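PDB 3C8T: fumarate lyase from Mesorhizobium sp., which belongs to the fumarase/aspartase superfamily of largely helical lyases that assemble from four copies of one chain. Local coordinates for residues S25-C30 / A111-Q115; T103-D109 / W224-R228; V185-E189 / L215-V219. All coordinates share one frame; numbering follows the deposited sequence.

Interaction 1: S25-C30 / A111-Q115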
ATOM      1  N   SER A  25      23.124  -6.506  19.529  1.00 35.77           N
ATOM      2  CA  SER A  25      22.381  -7.733  19.646  1.00 35.30           C
ATOM      3  C   SER A  25      22.479  -8.596  18.362  1.00 34.04           C
ATOM      4  O   SER A  25      22.714  -9.780  18.445  1.00 34.51           O
ATOM      5  CB  SER A  25      20.933  -7.445  20.062  1.00 34.63           C
ATOM      6  OG  SER A  25      20.294  -8.665  20.332  1.00 37.07           O
ATOM      7  N   PHE A  26      22.349  -7.996  17.189  1.00 33.62           N
ATOM      8  CA  PHE A  26      22.452  -8.737  15.912  1.00 33.33           C
ATOM      9  C   PHE A  26      23.790  -9.450  15.812  1.00 32.46           C
ATOM     10  O   PHE A  26      23.847 -10.662  15.656  1.00 33.00           O
ATOM     11  CB  PHE A  26      22.251  -7.801  14.707  1.00 32.81           C
ATOM     12  CG  PHE A  26      22.296  -8.507  13.365  1.00 34.31           C
ATOM     13  CD1 PHE A  26      21.295  -9.414  13.005  1.00 33.68           C
ATOM     14  CD2 PHE A  26      23.314  -8.235  12.450  1.00 32.66           C
ATOM     15  CE1 PHE A  26      21.316 -10.065  11.767  1.00 36.39           C
ATOM     16  CE2 PHE A  26      23.338  -8.883  11.203  1.00 33.83           C
ATOM     17  CZ  PHE A  26      22.343  -9.814  10.869  1.00 33.80           C
ATOM     18  N   ILE A  27      24.863  -8.679  15.928  1.00 33.26           N
ATOM     19  CA  ILE A  27      26.233  -9.179  15.982  1.00 33.15           C
ATOM     20  C   ILE A  27      26.406 -10.295  16.986  1.00 32.97           C
ATOM     21  O   ILE A  27      26.958 -11.331  16.637  1.00 32.81           O
ATOM     22  CB  ILE A  27      27.284  -8.031  16.240  1.00 34.17           C
ATOM     23  CG1 ILE A  27      27.285  -7.050  15.055  1.00 35.18           C
ATOM     24  CG2 ILE A  27      28.704  -8.620  16.563  1.00 34.03           C
ATOM     25  CD1 ILE A  27      27.362  -7.728  13.649  1.00 36.35           C
ATOM     26  N   SER A  28      25.940 -10.130  18.220  1.00 33.47           N
ATOM     27  CA  SER A  28      26.105 -11.250  19.186  1.00 34.89           C
ATOM     28  C   SER A  28      25.387 -12.574  18.755  1.00 34.68           C
ATOM     29  O   SER A  28      25.916 -13.682  18.998  1.00 35.46           O
ATOM     30  CB  SER A  28      25.759 -10.828  20.611  1.00 34.51           C
ATOM     31  OG  SER A  28      24.369 -10.764  20.756  1.00 40.45           O
ATOM     32  N   ARG A  29      24.236 -12.462  18.087  1.00 34.12           N
ATOM     33  CA  ARG A  29      23.561 -13.639  17.489  1.00 34.44           C
ATOM     34  C   ARG A  29      24.347 -14.206  16.310  1.00 33.80           C
ATOM     35  O   ARG A  29      24.322 -15.405  16.091  1.00 33.59           O
ATOM     36  CB  ARG A  29      22.131 -13.339  17.006  1.00 34.78           C
ATOM     37  CG  ARG A  29      21.165 -12.602  17.964  1.00 37.31           C
ATOM     38  CD  ARG A  29      21.325 -12.901  19.451  1.00 43.00           C
ATOM     39  NE  ARG A  29      20.940 -14.258  19.843  1.00 46.24           N
ATOM     40  CZ  ARG A  29      19.812 -14.573  20.490  1.00 48.21           C
ATOM     41  NH1 ARG A  29      19.550 -15.837  20.808  1.00 48.50           N
ATOM     42  NH2 ARG A  29      18.932 -13.633  20.789  1.00 49.77           N
ATOM     43  N   CYS A  30      25.022 -13.327  15.560  1.00 33.55           N
ATOM     44  CA  CYS A  30      25.940 -13.715  14.483  1.00 33.81           C
ATOM     45  C   CYS A  30      27.106 -14.558  14.973  1.00 34.71           C
ATOM     46  O   CYS A  30      27.409 -15.617  14.394  1.00 34.31           O
ATOM     47  CB  CYS A  30      26.441 -12.500  13.696  1.00 33.44           C
ATOM     48  SG  CYS A  30      25.206 -11.747  12.522  1.00 34.73           S
ATOM     49  N   ALA A 111      20.808 -15.470  12.361  1.00 27.33           N
ATOM     50  CA  ALA A 111      20.789 -14.467  13.450  1.00 27.44           C
ATOM     51  C   ALA A 111      19.469 -13.712  13.538  1.00 28.09           C
ATOM     52  O   ALA A 111      18.996 -13.411  14.636  1.00 27.49           O
ATOM     53  CB  ALA A 111      21.939 -13.470  13.299  1.00 27.90           C
ATOM     54  N   THR A 112      18.904 -13.362  12.371  1.00 29.16           N
ATOM     55  CA  THR A 112      17.552 -12.767  12.298  1.00 29.24           C
ATOM     56  C   THR A 112      16.520 -13.682  12.915  1.00 29.36           C
ATOM     57  O   THR A 112      15.679 -13.227  13.698  1.00 29.49           O
ATOM     58  CB  THR A 112      17.166 -12.370  10.848  1.00 30.19           C
ATOM     59  OG1 THR A 112      18.120 -11.415  10.377  1.00 29.21           O
ATOM     60  CG2 THR A 112      15.755 -11.764  10.749  1.00 31.44           C
ATOM     61  N   VAL A 113      16.564 -14.968  12.572  1.00 29.16           N
ATOM     62  CA  VAL A 113      15.624 -15.925  13.163  1.00 28.56           C
ATOM     63  C   VAL A 113      15.761 -15.981  14.704  1.00 28.40           C
ATOM     64  O   VAL A 113      14.771 -16.041  15.421  1.00 28.82           O
ATOM     65  CB  VAL A 113      15.704 -17.316  12.458  1.00 28.94           C
ATOM     66  CG1 VAL A 113      15.112 -18.423  13.295  1.00 26.55           C
ATOM     67  CG2 VAL A 113      15.006 -17.264  11.063  1.00 29.09           C
ATOM     68  N   LEU A 114      16.976 -15.886  15.215  1.00 27.77           N
ATOM     69  CA  LEU A 114      17.184 -15.887  16.657  1.00 28.33           C
ATOM     70  C   LEU A 114      16.538 -14.661  17.331  1.00 29.36           C
ATOM     71  O   LEU A 114      15.956 -14.776  18.415  1.00 29.10           O
ATOM     72  CB  LEU A 114      18.691 -15.956  16.999  1.00 27.13           C
ATOM     73  CG  LEU A 114      19.362 -17.272  16.573  1.00 26.95           C
ATOM     74  CD1 LEU A 114      20.884 -17.129  16.634  1.00 25.42           C
ATOM     75  CD2 LEU A 114      18.880 -18.410  17.416  1.00 25.60           C
ATOM     76  N   GLN A 115      16.672 -13.492  16.708  1.00 29.33           N
ATOM     77  CA  GLN A 115      15.988 -12.307  17.186  1.00 30.05           C
ATOM     78  C   GLN A 115      14.460 -12.470  17.092  1.00 29.77           C
ATOM     79  O   GLN A 115      13.749 -12.183  18.054  1.00 31.40           O
ATOM     80  CB  GLN A 115      16.444 -11.132  16.351  1.00 30.83           C
ATOM     81  CG  GLN A 115      17.916 -10.682  16.597  1.00 31.13           C
ATOM     82  CD  GLN A 115      18.325  -9.598  15.604  1.00 31.19           C
ATOM     83  OE1 GLN A 115      18.045  -9.705  14.420  1.00 32.51           O
ATOM     84  NE2 GLN A 115      18.948  -8.537  16.090  1.00 35.27           N
TER
HETATM   85  O   HOH W   1      16.574 -16.380  20.438  1.00 33.88           O

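Interaction 2: T103-D109 / W224-R228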
ATOM      1  N   THR A 103      27.778 -19.067   3.829  1.00 32.18           N
ATOM      2  CA  THR A 103      27.702 -17.790   3.147  1.00 30.63           C
ATOM      3  C   THR A 103      27.133 -16.725   4.131  1.00 31.01           C
ATOM      4  O   THR A 103      26.554 -17.045   5.193  1.00 30.74           O
ATOM      5  CB  THR A 103      26.882 -17.856   1.816  1.00 31.27           C
ATOM      6  OG1 THR A 103      27.070 -16.637   1.068  1.00 31.20           O
ATOM      7  CG2 THR A 103      25.366 -18.019   2.077  1.00 28.94           C
ATOM      8  N   THR A 104      27.320 -15.463   3.774  1.00 30.28           N
ATOM      9  CA  THR A 104      26.820 -14.320   4.535  1.00 30.43           C
ATOM     10  C   THR A 104      25.312 -14.380   4.875  1.00 30.07           C
ATOM     11  O   THR A 104      24.938 -14.241   6.056  1.00 30.25           O
ATOM     12  CB  THR A 104      27.204 -13.011   3.807  1.00 30.59           C
ATOM     13  OG1 THR A 104      28.619 -12.889   3.878  1.00 31.18           O
ATOM     14  CG2 THR A 104      26.555 -11.780   4.460  1.00 29.90           C
ATOM     15  N   GLN A 105      24.458 -14.618   3.872  1.00 28.99           N
ATOM     16  CA  GLN A 105      23.003 -14.736   4.158  1.00 28.89           C
ATOM     17  C   GLN A 105      22.606 -15.880   5.114  1.00 29.19           C
ATOM     18  O   GLN A 105      21.548 -15.815   5.800  1.00 29.14           O
ATOM     19  CB  GLN A 105      22.186 -14.827   2.869  1.00 28.84           C
ATOM     20  CG  GLN A 105      20.742 -14.398   3.060  1.00 27.82           C
ATOM     21  CD  GLN A 105      19.875 -14.628   1.830  1.00 26.99           C
ATOM     22  OE1 GLN A 105      20.366 -15.062   0.778  1.00 26.04           O
ATOM     23  NE2 GLN A 105      18.581 -14.348   1.958  1.00 22.56           N
ATOM     24  N   ASP A 106      23.428 -16.922   5.177  1.00 29.02           N
ATOM     25  CA  ASP A 106      23.189 -17.975   6.170  1.00 29.85           C
ATOM     26  C   ASP A 106      23.265 -17.395   7.580  1.00 29.14           C
ATOM     27  O   ASP A 106      22.389 -17.608   8.394  1.00 29.43           O
ATOM     28  CB  ASP A 106      24.209 -19.090   6.052  1.00 29.33           C
ATOM     29  CG  ASP A 106      24.054 -19.887   4.803  1.00 32.56           C
ATOM     30  OD1 ASP A 106      22.963 -19.877   4.186  1.00 36.65           O
ATOM     31  OD2 ASP A 106      25.036 -20.555   4.440  1.00 32.38           O
ATOM     32  N   ILE A 107      24.336 -16.655   7.851  1.00 30.20           N
ATOM     33  CA  ILE A 107      24.579 -16.128   9.188  1.00 29.25           C
ATOM     34  C   ILE A 107      23.579 -15.038   9.522  1.00 29.10           C
ATOM     35  O   ILE A 107      23.053 -15.011  10.658  1.00 29.44           O
ATOM     36  CB  ILE A 107      26.027 -15.590   9.377  1.00 29.24           C
ATOM     37  CG1 ILE A 107      27.085 -16.612   8.923  1.00 30.68           C
ATOM     38  CG2 ILE A 107      26.265 -15.206  10.848  1.00 29.34           C
ATOM     39  CD1 ILE A 107      27.018 -18.016   9.584  1.00 28.19           C
ATOM     40  N   MET A 108      23.305 -14.167   8.537  1.00 28.46           N
ATOM     41  CA  MET A 108      22.341 -13.050   8.699  1.00 28.00           C
ATOM     42  C   MET A 108      20.880 -13.503   8.820  1.00 28.58           C
ATOM     43  O   MET A 108      20.152 -12.965   9.654  1.00 28.67           O
ATOM     44  CB  MET A 108      22.500 -12.031   7.571  1.00 28.49           C
ATOM     45  CG  MET A 108      23.853 -11.305   7.583  1.00 28.44           C
ATOM     46  SD  MET A 108      24.089 -10.013   6.300  1.00 27.01           S
ATOM     47  CE  MET A 108      23.031  -8.750   7.039  1.00 29.99           C
ATOM     48  N   ASP A 109      20.472 -14.511   8.033  1.00 28.03           N
ATOM     49  CA  ASP A 109      19.139 -15.108   8.144  1.00 28.09           C
ATOM     50  C   ASP A 109      18.952 -15.806   9.482  1.00 28.09           C
ATOM     51  O   ASP A 109      17.938 -15.638  10.174  1.00 27.92           O
ATOM     52  CB  ASP A 109      18.937 -16.166   7.050  1.00 28.30           C
ATOM     53  CG  ASP A 109      18.330 -15.601   5.750  1.00 29.83           C
ATOM     54  OD1 ASP A 109      18.040 -14.400   5.665  1.00 29.49           O
ATOM     55  OD2 ASP A 109      18.127 -16.392   4.804  1.00 31.66           O
ATOM     56  N   TRP A 224      16.074 -21.351   2.112  1.00 25.46           N
ATOM     57  CA  TRP A 224      15.058 -20.317   1.985  1.00 25.58           C
ATOM     58  C   TRP A 224      15.673 -18.926   1.752  1.00 25.38           C
ATOM     59  O   TRP A 224      15.072 -17.929   2.087  1.00 26.36           O
ATOM     60  CB  TRP A 224      14.046 -20.374   3.161  1.00 24.60           C
ATOM     61  CG  TRP A 224      14.650 -20.388   4.537  1.00 24.39           C
ATOM     62  CD1 TRP A 224      15.168 -21.464   5.200  1.00 24.42           C
ATOM     63  CD2 TRP A 224      14.781 -19.257   5.441  1.00 23.98           C
ATOM     64  NE1 TRP A 224      15.610 -21.080   6.465  1.00 24.23           N
ATOM     65  CE2 TRP A 224      15.361 -19.736   6.631  1.00 23.23           C
ATOM     66  CE3 TRP A 224      14.424 -17.898   5.358  1.00 24.39           C
ATOM     67  CZ2 TRP A 224      15.625 -18.903   7.719  1.00 25.20           C
ATOM     68  CZ3 TRP A 224      14.681 -17.060   6.463  1.00 23.15           C
ATOM     69  CH2 TRP A 224      15.267 -17.565   7.608  1.00 25.99           C
ATOM     70  N   HIS A 225      16.888 -18.879   1.193  1.00 26.82           N
ATOM     71  CA  HIS A 225      17.538 -17.617   0.821  1.00 27.60           C
ATOM     72  C   HIS A 225      16.550 -16.791  -0.022  1.00 27.35           C
ATOM     73  O   HIS A 225      16.487 -15.571   0.119  1.00 28.26           O
ATOM     74  CB  HIS A 225      18.810 -17.866   0.007  1.00 27.47           C
ATOM     75  CG  HIS A 225      19.963 -18.425   0.793  1.00 27.70           C
ATOM     76  ND1 HIS A 225      20.939 -19.216   0.215  1.00 28.77           N
ATOM     77  CD2 HIS A 225      20.306 -18.303   2.092  1.00 28.90           C
ATOM     78  CE1 HIS A 225      21.822 -19.563   1.130  1.00 28.99           C
ATOM     79  NE2 HIS A 225      21.468 -19.010   2.275  1.00 27.87           N
ATOM     80  N   SER A 226      15.786 -17.466  -0.883  1.00 26.88           N
ATOM     81  CA  SER A 226      14.858 -16.791  -1.801  1.00 27.70           C
ATOM     82  C   SER A 226      13.382 -17.216  -1.688  1.00 27.12           C
ATOM     83  O   SER A 226      12.566 -16.808  -2.508  1.00 27.61           O
ATOM     84  CB  SER A 226      15.343 -16.961  -3.237  1.00 27.60           C
ATOM     85  OG  SER A 226      15.181 -18.303  -3.633  1.00 29.71           O
ATOM     86  N   ALA A 227      13.058 -18.000  -0.661  1.00 26.81           N
ATOM     87  CA  ALA A 227      11.672 -18.411  -0.317  1.00 26.77           C
ATOM     88  C   ALA A 227      11.294 -17.782   1.034  1.00 26.72           C
ATOM     89  O   ALA A 227      11.503 -18.377   2.112  1.00 26.06           O
ATOM     90  CB  ALA A 227      11.561 -19.977  -0.259  1.00 27.11           C
ATOM     91  N   ARG A 228      10.725 -16.575   0.976  1.00 26.63           N
ATOM     92  CA  ARG A 228      10.648 -15.678   2.159  1.00 27.47           C
ATOM     93  C   ARG A 228       9.270 -15.660   2.838  1.00 27.51           C
ATOM     94  O   ARG A 228       8.972 -14.730   3.600  1.00 27.63           O
ATOM     95  CB  ARG A 228      11.031 -14.227   1.729  1.00 27.17           C
ATOM     96  CG  ARG A 228      12.378 -14.119   0.940  1.00 28.08           C
ATOM     97  CD  ARG A 228      13.551 -14.786   1.691  1.00 26.84           C
ATOM     98  NE  ARG A 228      14.025 -14.019   2.850  1.00 25.88           N
ATOM     99  CZ  ARG A 228      15.043 -14.371   3.631  1.00 24.27           C
ATOM    100  NH1 ARG A 228      15.695 -15.530   3.414  1.00 21.02           N
ATOM    101  NH2 ARG A 228      15.425 -13.550   4.625  1.00 21.91           N
TER

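Interaction 3: V185-E189 / L215-V219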
ATOM      1  N   VAL A 185       8.525 -20.076  10.892  1.00 28.56           N
ATOM      2  CA  VAL A 185       9.544 -19.065  10.784  1.00 26.78           C
ATOM      3  C   VAL A 185      10.800 -19.448  11.574  1.00 27.16           C
ATOM      4  O   VAL A 185      11.892 -19.032  11.195  1.00 26.60           O
ATOM      5  CB  VAL A 185       9.016 -17.622  11.152  1.00 26.45           C
ATOM      6  CG1 VAL A 185       8.651 -17.522  12.632  1.00 24.39           C
ATOM      7  CG2 VAL A 185      10.052 -16.540  10.783  1.00 24.88           C
ATOM      8  N   LEU A 186      10.669 -20.253  12.636  1.00 27.01           N
ATOM      9  CA  LEU A 186      11.853 -20.514  13.491  1.00 27.43           C
ATOM     10  C   LEU A 186      12.675 -21.722  13.029  1.00 27.04           C
ATOM     11  O   LEU A 186      12.728 -22.764  13.702  1.00 27.24           O
ATOM     12  CB  LEU A 186      11.496 -20.571  14.978  1.00 26.28           C
ATOM     13  CG  LEU A 186      10.824 -19.296  15.534  1.00 28.50           C
ATOM     14  CD1 LEU A 186      10.340 -19.536  16.974  1.00 30.07           C
ATOM     15  CD2 LEU A 186      11.746 -18.061  15.482  1.00 24.65           C
ATOM     16  N   VAL A 187      13.340 -21.544  11.894  1.00 26.10           N
ATOM     17  CA  VAL A 187      14.153 -22.578  11.290  1.00 27.45           C
ATOM     18  C   VAL A 187      15.478 -21.961  10.955  1.00 28.34           C
ATOM     19  O   VAL A 187      15.578 -20.759  10.715  1.00 29.06           O
ATOM     20  CB  VAL A 187      13.521 -23.219   9.984  1.00 27.23           C
ATOM     21  CG1 VAL A 187      12.305 -24.059  10.306  1.00 27.96           C
ATOM     22  CG2 VAL A 187      13.182 -22.184   8.934  1.00 26.14           C
ATOM     23  N   VAL A 188      16.514 -22.799  10.968  1.00 29.10           N
ATOM     24  CA  VAL A 188      17.890 -22.393  10.675  1.00 28.88           C
ATOM     25  C   VAL A 188      18.002 -22.014   9.207  1.00 28.26           C
ATOM     26  O   VAL A 188      17.259 -22.552   8.351  1.00 28.70           O
ATOM     27  CB  VAL A 188      18.878 -23.577  11.054  1.00 29.57           C
ATOM     28  CG1 VAL A 188      19.012 -24.657   9.919  1.00 28.24           C
ATOM     29  CG2 VAL A 188      20.211 -23.044  11.425  1.00 32.15           C
ATOM     30  N   GLU A 189      18.906 -21.099   8.890  1.00 27.99           N
ATOM     31  CA  GLU A 189      19.358 -21.004   7.497  1.00 28.39           C
ATOM     32  C   GLU A 189      20.844 -21.401   7.398  1.00 29.09           C
ATOM     33  O   GLU A 189      21.707 -20.700   7.945  1.00 27.91           O
ATOM     34  CB  GLU A 189      19.177 -19.600   6.916  1.00 28.28           C
ATOM     35  CG  GLU A 189      19.602 -19.534   5.455  1.00 28.40           C
ATOM     36  CD  GLU A 189      18.440 -19.750   4.514  1.00 28.69           C
ATOM     37  OE1 GLU A 189      18.290 -20.888   4.064  1.00 26.64           O
ATOM     38  OE2 GLU A 189      17.674 -18.796   4.244  1.00 29.55           O
ATOM     39  N   LEU A 215      21.231 -24.720  18.005  1.00 36.24           N
ATOM     40  CA  LEU A 215      20.610 -23.429  18.257  1.00 36.33           C
ATOM     41  C   LEU A 215      19.190 -23.604  18.743  1.00 36.71           C
ATOM     42  O   LEU A 215      18.518 -22.631  19.057  1.00 37.70           O
ATOM     43  CB  LEU A 215      20.585 -22.602  16.974  1.00 35.93           C
ATOM     44  CG  LEU A 215      21.939 -22.151  16.459  1.00 34.15           C
ATOM     45  CD1 LEU A 215      21.791 -21.508  15.082  1.00 31.41           C
ATOM     46  CD2 LEU A 215      22.572 -21.203  17.462  1.00 33.26           C
ATOM     47  N   ASN A 216      18.724 -24.846  18.758  1.00 36.61           N
ATOM     48  CA  ASN A 216      17.346 -25.132  19.109  1.00 36.66           C
ATOM     49  C   ASN A 216      16.332 -24.540  18.113  1.00 35.58           C
ATOM     50  O   ASN A 216      15.325 -24.004  18.523  1.00 35.42           O
ATOM     51  CB  ASN A 216      17.074 -24.658  20.545  1.00 37.84           C
ATOM     52  CG  ASN A 216      15.745 -25.147  21.083  1.00 40.87           C
ATOM     53  OD1 ASN A 216      15.229 -26.188  20.668  1.00 42.64           O
ATOM     54  ND2 ASN A 216      15.163 -24.373  22.003  1.00 43.73           N
ATOM     55  N   LEU A 217      16.588 -24.688  16.809  1.00 34.08           N
ATOM     56  CA  LEU A 217      15.675 -24.221  15.761  1.00 32.64           C
ATOM     57  C   LEU A 217      15.156 -25.414  14.964  1.00 32.62           C
ATOM     58  O   LEU A 217      15.754 -26.511  15.019  1.00 32.03           O
ATOM     59  CB  LEU A 217      16.404 -23.232  14.833  1.00 32.30           C
ATOM     60  CG  LEU A 217      16.797 -21.898  15.482  1.00 31.81           C
ATOM     61  CD1 LEU A 217      17.775 -21.131  14.625  1.00 30.69           C
ATOM     62  CD2 LEU A 217      15.534 -21.005  15.872  1.00 33.21           C
ATOM     63  N   GLY A 218      14.068 -25.237  14.211  1.00 30.81           N
ATOM     64  CA  GLY A 218      13.675 -26.333  13.288  1.00 30.45           C
ATOM     65  C   GLY A 218      14.694 -26.411  12.134  1.00 30.80           C
ATOM     66  O   GLY A 218      15.586 -25.564  12.020  1.00 29.44           O
ATOM     67  N   VAL A 219      14.536 -27.424  11.290  1.00 30.76           N
ATOM     68  CA  VAL A 219      15.273 -27.608  10.060  1.00 30.41           C
ATOM     69  C   VAL A 219      14.318 -27.267   8.910  1.00 31.14           C
ATOM     70  O   VAL A 219      13.221 -27.810   8.848  1.00 31.96           O
ATOM     71  CB  VAL A 219      15.751 -29.095   9.912  1.00 31.88           C
ATOM     72  CG1 VAL A 219      16.492 -29.351   8.577  1.00 29.87           C
ATOM     73  CG2 VAL A 219      16.644 -29.536  11.113  1.00 28.19           C
TER

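Interaction 1: S25-C30 / A111-Q115
R29 and A111 bring together two helices of the helical core of a fumarase/aspartase-superfamily subunit, 23-43 and 104-140, which cross here at 118° with the axes of the short segments 8.8 Å apart. The apolar part centres on A111, whose methyl CB lies 3.7 Å from R29 CB and 3.8 Å from C30 SG. F26 CE1 also comes to 3.8 Å from A111 CB, while C30 SG sits above one face of the same phenyl ring, toward its rim. With CG anti to the backbone N (chi1 -178°), the F26 ring reaches helix 104-140, its CD1–CE1 edge meeting polar groups. Q115 OE1 lies near the ring plane, 3.6 Å from F26 CD1, and T112 OG1, itself bonded to M108 O, meets the neighbouring CE1. Y8 of the second subunit meets F26 edge-to-face. Among the charged groups, the R29 chain bends at chi2 and chi3 and lays one guanidinium face over L114 CB. Salt bridges to E32 and D118 hold this group from the same chain. A water donates to L114 O at 2.7 Å and accepts a weak hydrogen bond from R29 NH1 at 3.0 Å.

Interaction 2: T103-D109 / W224-R228
R228 grips D109 end-on, one guanidinium nitrogen to each carboxylate oxygen. The bond from R228 NH1 to D109 OD2 is 2.9 Å long and nearly straight (168° at the hydrogen), arriving on the syn side but tilted out of the carboxylate plane. R228 NH2 reaches D109 OD1, also at 2.9 Å, from above that plane, the two flat groups being 28° apart. R228 NH1 donates at 2.8 Å to W224 O as well, which ties the arginine head to its own loop, and E321 adds a second salt bridge at NH2. The other charged partner on the helix is D106. Its OD1 receives H225 NE2 at 2.6 Å, nearly along the C–O axis and in the imidazole plane. D106 is fixed in turn by the backbone nitrogens of T103, S191 and G192, the first of which meets OD2 from above the carboxylate plane.

Q105 lies alongside both pairs, its NE2 over one face of the R228 guanidinium, 3.4 Å from NH1 (two donors, not bonded). Its extended chain, with CG anti to the backbone N (chi1 -157°), slides past H225 in the opposite direction. Q105 NE2 donates to H225 O at 3.0 Å, on a lone pair in the carbonyl plane, while OE1 accepts from R313. Packing closes the contact: D109 OD2 stands over one face of the W224 indole, 3.9 Å from CZ3, and T103 CG2 approaches H225 CE1 at 4.0 Å. K247 and R173 of the third subunit pack on S226 and A227. T103-D109 is the Thr-Thr-x-Asp start of the long core helix, its carboxylates held by the loop before helix 229-255, as probably in other members of the fumarase/aspartase superfamily.

Interaction 3: V185-E189 / L215-V219
V187 and G218 pair through a single backbone bridge, their CA atoms 4.3 Å apart. G218 N donates to L186 O at 2.9 Å, in the carbonyl plane, and V188 N donates to G218 O at 3.1 Å, tilted out of it. G218 uses both its N and its O to reach the residues on either side of V187, the pattern of a parallel bridge. V187 CA adds a CA-H...O contact to G218 O, and its CG1 lies beside the glycine backbone, 3.8 Å from G218 C. Next come the leucines: L217 CB rests against L186 O and V188 N, while its CD2 meets L186 CB at 4.2 Å. V188 CG2, anti to the backbone N, faces L215 CD1 at 4.3 Å. The bridge joins two loops of the helical lyase subunit, one leaving helix 160-185 and the other leaving helix 204-215. Each segment turns at or just before the bridge, L186 as the centre of an inverse gamma turn and N216, with positive phi, in a Schellman motif. From helix 104-140, R117 bonds to L215 O, and V113 packs on L217. E189 N, next in the chain after V188, donates to T110 OG1 on the same helix.

From the N terminus, helix 23-43 meets helix 104-140 in interaction 1, which closes a loop of 80 residues. Interaction 2 opens at the start of that same long helix, before interaction 1 has closed, so the two cross; it closes at the loop 224-228, ahead of helix 229-255. Interaction 3 follows interaction 1 in series and is nested within interaction 2, drawing together the loops that leave helices 160-185 and 204-215. V113 joins all three contacts, touching W224 CH2 as well as V187 O and L217. W224 NE1 probably bonds to V188 O at 2.9 Å. Together the three interactions tie the N-terminal part of helix 104-140 to helix 23-43 and to two inter-helical loops.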